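Local coordinates for uncharacterized protein (Bacteroides vulgatus, PDB 4QB7) that probably forms part of the tip of a fimbrium, one of the filamentous surface appendages that mediate cell adhesion and biofilm formation, at residues Lys288-Ile293 with Thr306-Glu311; Gly15-Thr20 with Thr159-Phe164; Tyr45-Ala50 with Gly57-Asn62. One frame throughout, in Å; residues are numbered along the deposited sequence.

Contact 1. Residues Lys288-Ile293 with Thr306-Glu311; sequences KINYDI and TITNKE. With SO4 (sulfate ion), chain J; SO4 (sulfate ion), chain K.
An antiparallel beta hairpin interrupted by a G1 beta bulge pairs K288-I293 with T306-E311, N309 and K310 together facing I289. Backbone bonds join I289 to K310 and Y291 to I307 in both directions. At the bulge the N309 amide meets the N290 carboxamide: N309 N donates to N290 OD1 at 2.8 Å, almost straight (173°) but from above the carbonyl plane. With CG anti to its own carbonyl carbon (chi1 -65°), the N290 amide crosses T308, its CG and OD1 against T308 CB, and its ND2 gives a 2.7 Å bond to O3 of one sulfate. Replacing N290 with alanine would remove the carboxamide, and the bulge amide of N309 would probably lose its acceptor and this sulfate one of its donors. On the face carrying Y291, I307 CB sits over one face of the tyrosine ring, toward its rim, 4.2 Å from the centroid, while Y291 OH donates to O4 of a second sulfate at 2.7 Å. On the face carrying D292, T306 OG1 meets D292 OD1 at 2.9 Å from above the carboxylate plane; D292 OD2 bonds Y245. Strand 186-196 flanks 288-293 on its other edge, and I338 of strand 338-346 packs against I289, Y291 and K310.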
loop_
_atom_site.group_PDB
_atom_site.type_symbol
_atom_site.label_atom_id
_atom_site.label_comp_id
_atom_site.label_asym_id
_atom_site.label_seq_id
_atom_site.Cartn_x
_atom_site.Cartn_y
_atom_site.Cartn_z
ATOM N N LYS A 288 2.653 -11.373 -16.035
ATOM C CA LYS A 288 2.215 -12.326 -17.063
ATOM C C LYS A 288 1.003 -11.669 -17.709
ATOM O O LYS A 288 0.007 -11.429 -17.024
ATOM C CB LYS A 288 1.902 -13.725 -16.480
ATOM C CG LYS A 288 3.084 -14.463 -15.839
ATOM C CD LYS A 288 4.205 -14.775 -16.828
ATOM C CE LYS A 288 5.196 -15.749 -16.273
ATOM N NZ LYS A 288 4.718 -17.139 -16.425
ATOM N N ILE A 289 1.125 -11.248 -18.976
ATOM C CA ILE A 289 0.058 -10.510 -19.646
ATOM C C ILE A 289 -0.554 -11.322 -20.783
ATOM O O ILE A 289 0.129 -12.147 -21.424
ATOM C CB ILE A 289 0.576 -9.128 -20.118
ATOM C CG1 ILE A 289 -0.590 -8.159 -20.442
ATOM C CG2 ILE A 289 1.613 -9.250 -21.241
ATOM C CD1 ILE A 289 -0.223 -6.684 -20.641
ATOM N N ASN A 290 -1.878 -11.098 -20.997
ATOM C CA ASN A 290 -2.699 -11.707 -22.060
ATOM C C ASN A 290 -3.294 -10.597 -22.899
ATOM O O ASN A 290 -3.848 -9.657 -22.344
ATOM C CB ASN A 290 -3.818 -12.559 -21.458
ATOM C CG ASN A 290 -3.390 -13.765 -20.684
ATOM O OD1 ASN A 290 -2.214 -13.986 -20.392
ATOM N ND2 ASN A 290 -4.354 -14.611 -20.362
ATOM N N TYR A 291 -3.160 -10.657 -24.201
ATOM C CA TYR A 291 -3.686 -9.603 -25.072
ATOM C C TYR A 291 -4.008 -10.158 -26.450
ATOM O O TYR A 291 -3.460 -11.184 -26.862
ATOM C CB TYR A 291 -2.742 -8.374 -25.170
ATOM C CG TYR A 291 -1.346 -8.674 -25.659
ATOM C CD1 TYR A 291 -0.379 -9.179 -24.796
ATOM C CD2 TYR A 291 -0.976 -8.413 -26.978
ATOM C CE1 TYR A 291 0.921 -9.436 -25.235
ATOM C CE2 TYR A 291 0.318 -8.681 -27.433
ATOM C CZ TYR A 291 1.263 -9.190 -26.555
ATOM O OH TYR A 291 2.545 -9.448 -26.966
ATOM N N ASP A 292 -4.953 -9.488 -27.131
ATOM C CA ASP A 292 -5.457 -9.827 -28.464
ATOM C C ASP A 292 -5.189 -8.704 -29.422
ATOM O O ASP A 292 -5.452 -7.550 -29.087
ATOM C CB ASP A 292 -6.973 -10.096 -28.378
ATOM C CG ASP A 292 -7.358 -11.272 -27.490
ATOM O OD1 ASP A 292 -6.538 -12.209 -27.352
ATOM O OD2 ASP A 292 -8.499 -11.276 -26.965
ATOM N N ILE A 293 -4.629 -9.020 -30.598
ATOM C CA ILE A 293 -4.378 -8.055 -31.681
ATOM C C ILE A 293 -5.430 -8.347 -32.727
ATOM O O ILE A 293 -5.413 -9.415 -33.338
ATOM C CB ILE A 293 -2.929 -8.070 -32.222
ATOM C CG1 ILE A 293 -1.907 -7.982 -31.049
ATOM C CG2 ILE A 293 -2.723 -6.923 -33.264
ATOM C CD1 ILE A 293 -0.516 -8.336 -31.447
ATOM N N THR A 306 -4.111 -13.995 -30.555
ATOM C CA THR A 306 -4.171 -14.102 -29.094
ATOM C C THR A 306 -2.811 -14.529 -28.512
ATOM O O THR A 306 -2.318 -15.602 -28.836
ATOM C CB THR A 306 -5.296 -15.090 -28.684
ATOM O OG1 THR A 306 -6.597 -14.578 -29.029
ATOM C CG2 THR A 306 -5.238 -15.475 -27.221
ATOM N N ILE A 307 -2.231 -13.689 -27.634
ATOM C CA ILE A 307 -0.994 -13.970 -26.900
ATOM C C ILE A 307 -1.362 -14.022 -25.431
ATOM O O ILE A 307 -1.905 -13.040 -24.943
ATOM C CB ILE A 307 0.173 -12.961 -27.178
ATOM C CG1 ILE A 307 0.659 -13.006 -28.643
ATOM C CG2 ILE A 307 1.340 -13.190 -26.242
ATOM C CD1 ILE A 307 0.174 -11.866 -29.412
ATOM N N THR A 308 -1.128 -15.175 -24.749
ATOM C CA THR A 308 -1.396 -15.331 -23.322
ATOM C C THR A 308 -0.142 -15.792 -22.574
ATOM O O THR A 308 0.717 -16.416 -23.171
ATOM C CB THR A 308 -2.585 -16.278 -23.016
ATOM O OG1 THR A 308 -2.238 -17.652 -23.238
ATOM C CG2 THR A 308 -3.859 -15.870 -23.716
ATOM N N ASN A 309 -0.064 -15.502 -21.257
ATOM C CA ASN A 309 1.006 -15.893 -20.337
ATOM C C ASN A 309 2.370 -15.359 -20.812
ATOM O O ASN A 309 3.397 -15.994 -20.580
ATOM C CB ASN A 309 1.023 -17.433 -20.110
ATOM C CG ASN A 309 1.658 -17.902 -18.802
ATOM O OD1 ASN A 309 1.472 -17.306 -17.720
ATOM N ND2 ASN A 309 2.379 -19.030 -18.859
ATOM N N LYS A 310 2.377 -14.169 -21.445
ATOM C CA LYS A 310 3.586 -13.490 -21.917
ATOM C C LYS A 310 4.271 -12.803 -20.709
ATOM O O LYS A 310 3.695 -11.966 -20.018
ATOM C CB LYS A 310 3.246 -12.500 -23.056
ATOM C CG LYS A 310 4.314 -11.480 -23.436
ATOM C CD LYS A 310 5.603 -12.105 -23.966
ATOM C CE LYS A 310 6.312 -11.231 -24.968
ATOM N NZ LYS A 310 5.534 -11.117 -26.238
ATOM N N GLU A 311 5.496 -13.218 -20.451
ATOM C CA GLU A 311 6.336 -12.759 -19.360
ATOM C C GLU A 311 6.887 -11.374 -19.651
ATOM O O GLU A 311 7.359 -11.092 -20.761
ATOM C CB GLU A 311 7.473 -13.754 -19.174
ATOM C CG GLU A 311 8.167 -13.630 -17.849
ATOM C CD GLU A 311 9.337 -14.574 -17.715
ATOM O OE1 GLU A 311 10.459 -14.188 -18.124
ATOM O OE2 GLU A 311 9.136 -15.683 -17.163
HETATM S S SO4 J . 3.824 -8.699 -30.366
HETATM O O1 SO4 J . 3.369 -7.603 -31.222
HETATM O O2 SO4 J . 4.402 -9.738 -31.224
HETATM O O3 SO4 J . 4.810 -8.213 -29.386
HETATM O O4 SO4 J . 2.704 -9.264 -29.641
HETATM S S SO4 K . -7.720 -14.137 -21.152
HETATM O O1 SO4 K . -7.754 -13.573 -22.453
HETATM O O2 SO4 K . -7.265 -15.503 -21.287
HETATM O O3 SO4 K . -6.768 -13.391 -20.387
HETATM O O4 SO4 K . -9.074 -14.065 -20.529
HETATM O O HOH W 1 5.184 -20.113 -17.343
HETATM O O HOH W 2 6.164 -17.598 -19.364
#

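Contact 2. Residues Gly15-Thr20 with Thr159-Phe164; sequences GLDVYT and TVQFKF. With SO4 (sulfate ion), chain M.
The aliphatic chain of K163 runs across one face of the Y19 ring, its CE over the ring centre, 4.1 Å from the centroid. K163 NZ runs on past the middle, so the cation-pi contact is off-centre. Y19 CG, anti to the backbone N (chi1 169°), carries the ring alongside the second strand, where Q161 NE2 comes to its edge with the amide plane nearly perpendicular (83°) to the ring. Q161 and D17 extend side by side in the same direction, carboxylate and amide 25° apart, and Q161 NE2 reaches D17 OD2 in a weak bond of 3.4 Å. The same NE2 makes another weak bond to a sulfate oxygen. Next to this pair, T159 CG2 rests on D17 CB at 3.7 Å.

The opposite face of the sheet is apolar. L16 CD2 meets the F162 ring in its plane, 3.9 Å from F162 CE2, and V160 CG1 covers one face of that ring. V18 CG1 likewise touches the edge of F164, 3.7 Å from F164 CD2. Both phenylalanine rings pack edge-to-face with F40, and F162 also touches I42 and F93.

Main-chain bonds run alternately between the strands: V160 N to G15 O, D17 N to V160 O, F162 N to D17 O and Y19 N to F162 O. Beyond the last of them, a water bridges Y19 O and F164 N. This is parallel strand pairing, in which the short N-terminal strand 15-18, within a predicted propeptide, adds to strand 159-178 of the mixed sheet with one face turned to the hydrophobic core.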
loop_
_atom_site.group_PDB
_atom_site.type_symbol
_atom_site.label_atom_id
_atom_site.label_comp_id
_atom_site.label_asym_id
_atom_site.label_seq_id
_atom_site.Cartn_x
_atom_site.Cartn_y
_atom_site.Cartn_z
ATOM N N GLY A 15 -5.140 16.568 23.738
ATOM C CA GLY A 15 -5.847 16.837 22.503
ATOM C C GLY A 15 -5.226 16.051 21.374
ATOM O O GLY A 15 -4.037 15.690 21.440
ATOM N N LEU A 16 -6.044 15.745 20.346
ATOM C CA LEU A 16 -5.572 15.008 19.182
ATOM C C LEU A 16 -5.775 15.812 17.942
ATOM O O LEU A 16 -6.789 16.481 17.796
ATOM C CB LEU A 16 -6.265 13.635 18.995
ATOM C CG LEU A 16 -6.334 12.663 20.155
ATOM C CD1 LEU A 16 -7.052 11.419 19.731
ATOM C CD2 LEU A 16 -4.958 12.329 20.684
ATOM N N ASP A 17 -4.853 15.664 17.004
ATOM C CA ASP A 17 -4.921 16.274 15.691
ATOM C C ASP A 17 -4.204 15.377 14.715
ATOM O O ASP A 17 -3.278 14.677 15.095
ATOM C CB ASP A 17 -4.315 17.690 15.708
ATOM C CG ASP A 17 -4.430 18.437 14.391
ATOM O OD1 ASP A 17 -5.484 18.285 13.703
ATOM O OD2 ASP A 17 -3.487 19.196 14.059
ATOM N N VAL A 18 -4.659 15.357 13.475
ATOM C CA VAL A 18 -4.055 14.588 12.392
ATOM C C VAL A 18 -3.746 15.589 11.302
ATOM O O VAL A 18 -4.615 16.373 10.911
ATOM C CB VAL A 18 -4.909 13.401 11.911
ATOM C CG1 VAL A 18 -4.228 12.647 10.775
ATOM C CG2 VAL A 18 -5.226 12.461 13.059
ATOM N N TYR A 19 -2.477 15.626 10.901
ATOM C CA TYR A 19 -1.947 16.536 9.908
ATOM C C TYR A 19 -2.530 16.200 8.551
ATOM O O TYR A 19 -2.649 15.027 8.209
ATOM C CB TYR A 19 -0.417 16.466 9.912
ATOM C CG TYR A 19 0.273 17.151 8.757
ATOM C CD1 TYR A 19 0.463 16.493 7.545
ATOM C CD2 TYR A 19 0.828 18.421 8.906
ATOM C CE1 TYR A 19 1.121 17.109 6.481
ATOM C CE2 TYR A 19 1.510 19.040 7.856
ATOM C CZ TYR A 19 1.653 18.379 6.643
ATOM O OH TYR A 19 2.304 18.977 5.586
ATOM N N THR A 20 -2.950 17.250 7.816
ATOM C CA THR A 20 -3.533 17.178 6.479
ATOM C C THR A 20 -2.486 17.664 5.471
ATOM O O THR A 20 -1.943 18.774 5.587
ATOM C CB THR A 20 -4.859 17.978 6.386
ATOM O OG1 THR A 20 -5.762 17.538 7.387
ATOM C CG2 THR A 20 -5.546 17.804 5.057
ATOM N N THR A 159 -1.664 19.380 22.450
ATOM C CA THR A 159 -2.204 18.578 21.354
ATOM C C THR A 159 -1.126 17.720 20.706
ATOM O O THR A 159 -0.052 18.222 20.343
ATOM C CB THR A 159 -2.877 19.483 20.299
ATOM O OG1 THR A 159 -3.931 20.186 20.930
ATOM C CG2 THR A 159 -3.455 18.707 19.109
ATOM N N VAL A 160 -1.456 16.438 20.507
ATOM C CA VAL A 160 -0.570 15.505 19.832
ATOM C C VAL A 160 -0.949 15.547 18.360
ATOM O O VAL A 160 -2.073 15.191 18.006
ATOM C CB VAL A 160 -0.598 14.063 20.436
ATOM C CG1 VAL A 160 0.479 13.198 19.814
ATOM C CG2 VAL A 160 -0.424 14.105 21.952
ATOM N N GLN A 161 -0.048 16.050 17.508
ATOM C CA GLN A 161 -0.340 16.088 16.081
ATOM C C GLN A 161 0.298 14.892 15.380
ATOM O O GLN A 161 1.526 14.826 15.248
ATOM C CB GLN A 161 0.116 17.390 15.418
ATOM C CG GLN A 161 -0.390 17.441 13.971
ATOM C CD GLN A 161 0.230 18.494 13.105
ATOM O OE1 GLN A 161 1.453 18.663 13.055
ATOM N NE2 GLN A 161 -0.608 19.156 12.323
ATOM N N PHE A 162 -0.544 13.972 14.891
ATOM C CA PHE A 162 -0.093 12.803 14.173
ATOM C C PHE A 162 0.077 13.157 12.709
ATOM O O PHE A 162 -0.643 13.993 12.179
ATOM C CB PHE A 162 -1.063 11.629 14.369
ATOM C CG PHE A 162 -1.216 11.206 15.811
ATOM C CD1 PHE A 162 -0.303 10.337 16.401
ATOM C CD2 PHE A 162 -2.272 11.689 16.588
ATOM C CE1 PHE A 162 -0.424 9.976 17.749
ATOM C CE2 PHE A 162 -2.397 11.326 17.936
ATOM C CZ PHE A 162 -1.468 10.477 18.511
ATOM N N LYS A 163 1.064 12.540 12.080
ATOM C CA LYS A 163 1.494 12.697 10.696
ATOM C C LYS A 163 1.703 11.282 10.207
ATOM O O LYS A 163 2.652 10.633 10.630
ATOM C CB LYS A 163 2.798 13.522 10.699
ATOM C CG LYS A 163 3.045 14.502 9.566
ATOM C CD LYS A 163 3.680 15.734 10.220
ATOM C CE LYS A 163 4.536 16.607 9.332
ATOM N NZ LYS A 163 4.831 17.913 10.006
ATOM N N PHE A 164 0.748 10.751 9.441
ATOM C CA PHE A 164 0.785 9.374 8.976
ATOM C C PHE A 164 1.563 9.207 7.683
ATOM O O PHE A 164 1.409 10.000 6.753
ATOM C CB PHE A 164 -0.638 8.856 8.794
ATOM C CG PHE A 164 -1.326 8.636 10.117
ATOM C CD1 PHE A 164 -1.004 7.539 10.914
ATOM C CD2 PHE A 164 -2.314 9.510 10.560
ATOM C CE1 PHE A 164 -1.644 7.333 12.136
ATOM C CE2 PHE A 164 -2.935 9.315 11.799
ATOM C CZ PHE A 164 -2.607 8.220 12.571
HETATM S S SO4 M . 0.210 22.346 10.250
HETATM O O1 SO4 M . 0.086 23.489 9.340
HETATM O O2 SO4 M . 1.621 21.956 10.387
HETATM O O3 SO4 M . -0.317 22.708 11.567
HETATM O O4 SO4 M . -0.568 21.233 9.705
HETATM O O HOH W 3 -1.238 12.696 8.139
#

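Contact 3. Residues Tyr45-Ala50 with Gly57-Asn62; sequences YQTSSA and GNTTPN. With SO4 (sulfate ion), chain D.
The carboxamide of N62 binds both polar backbone atoms of Q46, much as the backbone of a neighbouring strand would. Q46 N donates to N62 OD1 at 2.7 Å and N62 ND2 donates back to Q46 O at 3.0 Å, each bond lying in the carbonyl plane on a lone pair. Two nearly straight bonds thus fix the rotation of the amide. N62 CG stands between its own backbone N and carbonyl carbon (chi1 59°), which swings the group back toward the strand. N62 ND2 also reaches O1 of a sulfate at 3.2 Å; T60 N donates to the same oxygen, and T60 OG1 lies close to O4 of the same anion. T59 OG1 is bonded to E55 O and accepts from a water that is also weakly linked to Q46 O.

Beside these polar links, P61, the centre of an inverse gamma turn, lies flat against Y45: P61 CA is over the middle of the ring, 3.7 Å from its centroid, and T59 O meets the ring edge. W52 of helix 52-55 packs edge-to-face on Y45. The loop leading from that helix to strand 64-72 therefore folds back on the end of strand 40-47, whose Y45 and T47 pair with T92 and K90 of strand 90-97.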
loop_
_atom_site.group_PDB
_atom_site.type_symbol
_atom_site.label_atom_id
_atom_site.label_comp_id
_atom_site.label_asym_id
_atom_site.label_seq_id
_atom_site.Cartn_x
_atom_site.Cartn_y
_atom_site.Cartn_z
ATOM N N TYR A 45 3.578 5.804 25.761
ATOM C CA TYR A 45 4.548 5.357 26.756
ATOM C C TYR A 45 4.967 6.518 27.645
ATOM O O TYR A 45 5.628 7.459 27.197
ATOM C CB TYR A 45 5.786 4.779 26.032
ATOM C CG TYR A 45 5.545 3.589 25.127
ATOM C CD1 TYR A 45 4.876 3.732 23.911
ATOM C CD2 TYR A 45 6.101 2.351 25.414
ATOM C CE1 TYR A 45 4.688 2.648 23.049
ATOM C CE2 TYR A 45 5.946 1.268 24.542
ATOM C CZ TYR A 45 5.199 1.413 23.386
ATOM O OH TYR A 45 5.020 0.345 22.549
ATOM N N GLN A 46 4.584 6.463 28.897
ATOM C CA GLN A 46 4.979 7.487 29.857
ATOM C C GLN A 46 6.359 7.136 30.473
ATOM O O GLN A 46 6.559 6.027 30.983
ATOM C CB GLN A 46 3.917 7.676 30.946
ATOM C CG GLN A 46 4.209 8.876 31.818
ATOM C CD GLN A 46 3.219 8.994 32.919
ATOM O OE1 GLN A 46 2.453 9.951 32.989
ATOM N NE2 GLN A 46 3.205 8.009 33.798
ATOM N N THR A 47 7.303 8.085 30.370
ATOM C CA THR A 47 8.656 7.982 30.903
ATOM C C THR A 47 8.879 9.123 31.893
ATOM O O THR A 47 8.046 10.027 32.022
ATOM C CB THR A 47 9.734 8.045 29.773
ATOM O OG1 THR A 47 9.941 9.401 29.366
ATOM C CG2 THR A 47 9.455 7.136 28.578
ATOM N N SER A 48 10.047 9.144 32.519
ATOM C CA SER A 48 10.442 10.280 33.340
ATOM C C SER A 48 10.959 11.387 32.391
ATOM O O SER A 48 11.028 11.180 31.176
ATOM C CB SER A 48 11.521 9.861 34.337
ATOM O OG SER A 48 12.803 9.772 33.737
ATOM N N SER A 49 11.363 12.531 32.946
ATOM C CA SER A 49 11.975 13.606 32.184
ATOM C C SER A 49 13.256 13.116 31.442
ATOM O O SER A 49 13.634 13.743 30.461
ATOM C CB SER A 49 12.314 14.765 33.109
ATOM O OG SER A 49 13.423 14.434 33.921
ATOM N N ALA A 50 13.908 12.018 31.902
ATOM C CA ALA A 50 15.122 11.437 31.264
ATOM C C ALA A 50 14.882 11.136 29.763
ATOM O O ALA A 50 15.792 11.316 28.952
ATOM C CB ALA A 50 15.574 10.173 31.989
ATOM N N GLY A 57 13.925 0.925 26.410
ATOM C CA GLY A 57 14.309 -0.465 26.606
ATOM C C GLY A 57 13.488 -1.229 27.623
ATOM O O GLY A 57 13.200 -2.406 27.391
ATOM N N ASN A 58 13.088 -0.572 28.751
ATOM C CA ASN A 58 12.333 -1.241 29.807
ATOM C C ASN A 58 10.976 -0.565 30.075
ATOM O O ASN A 58 10.406 -0.719 31.163
ATOM C CB ASN A 58 13.177 -1.320 31.077
ATOM C CG ASN A 58 14.483 -2.036 30.872
ATOM O OD1 ASN A 58 14.562 -3.262 30.964
ATOM N ND2 ASN A 58 15.532 -1.287 30.562
ATOM N N THR A 59 10.432 0.140 29.064
ATOM C CA THR A 59 9.129 0.815 29.118
ATOM C C THR A 59 8.121 0.078 28.231
ATOM O O THR A 59 8.429 -0.239 27.073
ATOM C CB THR A 59 9.226 2.297 28.716
ATOM O OG1 THR A 59 10.251 2.916 29.478
ATOM C CG2 THR A 59 7.926 3.063 28.963
ATOM N N THR A 60 6.915 -0.175 28.778
ATOM C CA THR A 60 5.803 -0.826 28.075
ATOM C C THR A 60 4.765 0.245 27.676
ATOM O O THR A 60 4.807 1.328 28.268
ATOM C CB THR A 60 5.163 -1.948 28.952
ATOM O OG1 THR A 60 4.423 -1.397 30.047
ATOM C CG2 THR A 60 6.162 -2.993 29.416
ATOM N N PRO A 61 3.810 -0.013 26.727
ATOM C CA PRO A 61 2.786 1.018 26.405
ATOM C C PRO A 61 1.852 1.209 27.596
ATOM O O PRO A 61 0.702 0.769 27.619
ATOM C CB PRO A 61 2.079 0.444 25.170
ATOM C CG PRO A 61 2.283 -1.006 25.263
ATOM C CD PRO A 61 3.606 -1.238 25.920
ATOM N N ASN A 62 2.394 1.843 28.621
ATOM C CA ASN A 62 1.777 2.001 29.940
ATOM C C ASN A 62 0.745 3.116 30.045
ATOM O O ASN A 62 0.109 3.236 31.086
ATOM C CB ASN A 62 2.880 2.250 30.958
ATOM C CG ASN A 62 3.718 3.481 30.672
ATOM O OD1 ASN A 62 3.258 4.458 30.094
ATOM N ND2 ASN A 62 4.960 3.486 31.106
HETATM S S SO4 D . 6.401 0.324 32.682
HETATM O O1 SO4 D . 6.983 1.103 31.620
HETATM O O2 SO4 D . 7.485 -0.355 33.369
HETATM O O3 SO4 D . 5.694 1.213 33.604
HETATM O O4 SO4 D . 5.467 -0.675 32.206
HETATM O O HOH W 4 9.703 4.813 31.781
#

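From the N terminus, the chain enters contact 2 first, but its partner, 159-164, arrives only after a loop of 138 residues. Contact 3 is nested inside that loop, closing a tight excursion of six residues, mostly helix 52-55. Contacts 2 and 3 both reach the mixed ten-strand sheet, at strands 15-18 and 159-178 and at strand 40-47; their centres are about 21 Å apart and their atoms do not touch. Contact 1 follows in series, closing the hairpin of strands 286-296 and 301-313 in a separate antiparallel sheet. Its centre lies about 47 Å from that of contact 2 and 57 Å from that of contact 3, across the chain's centre.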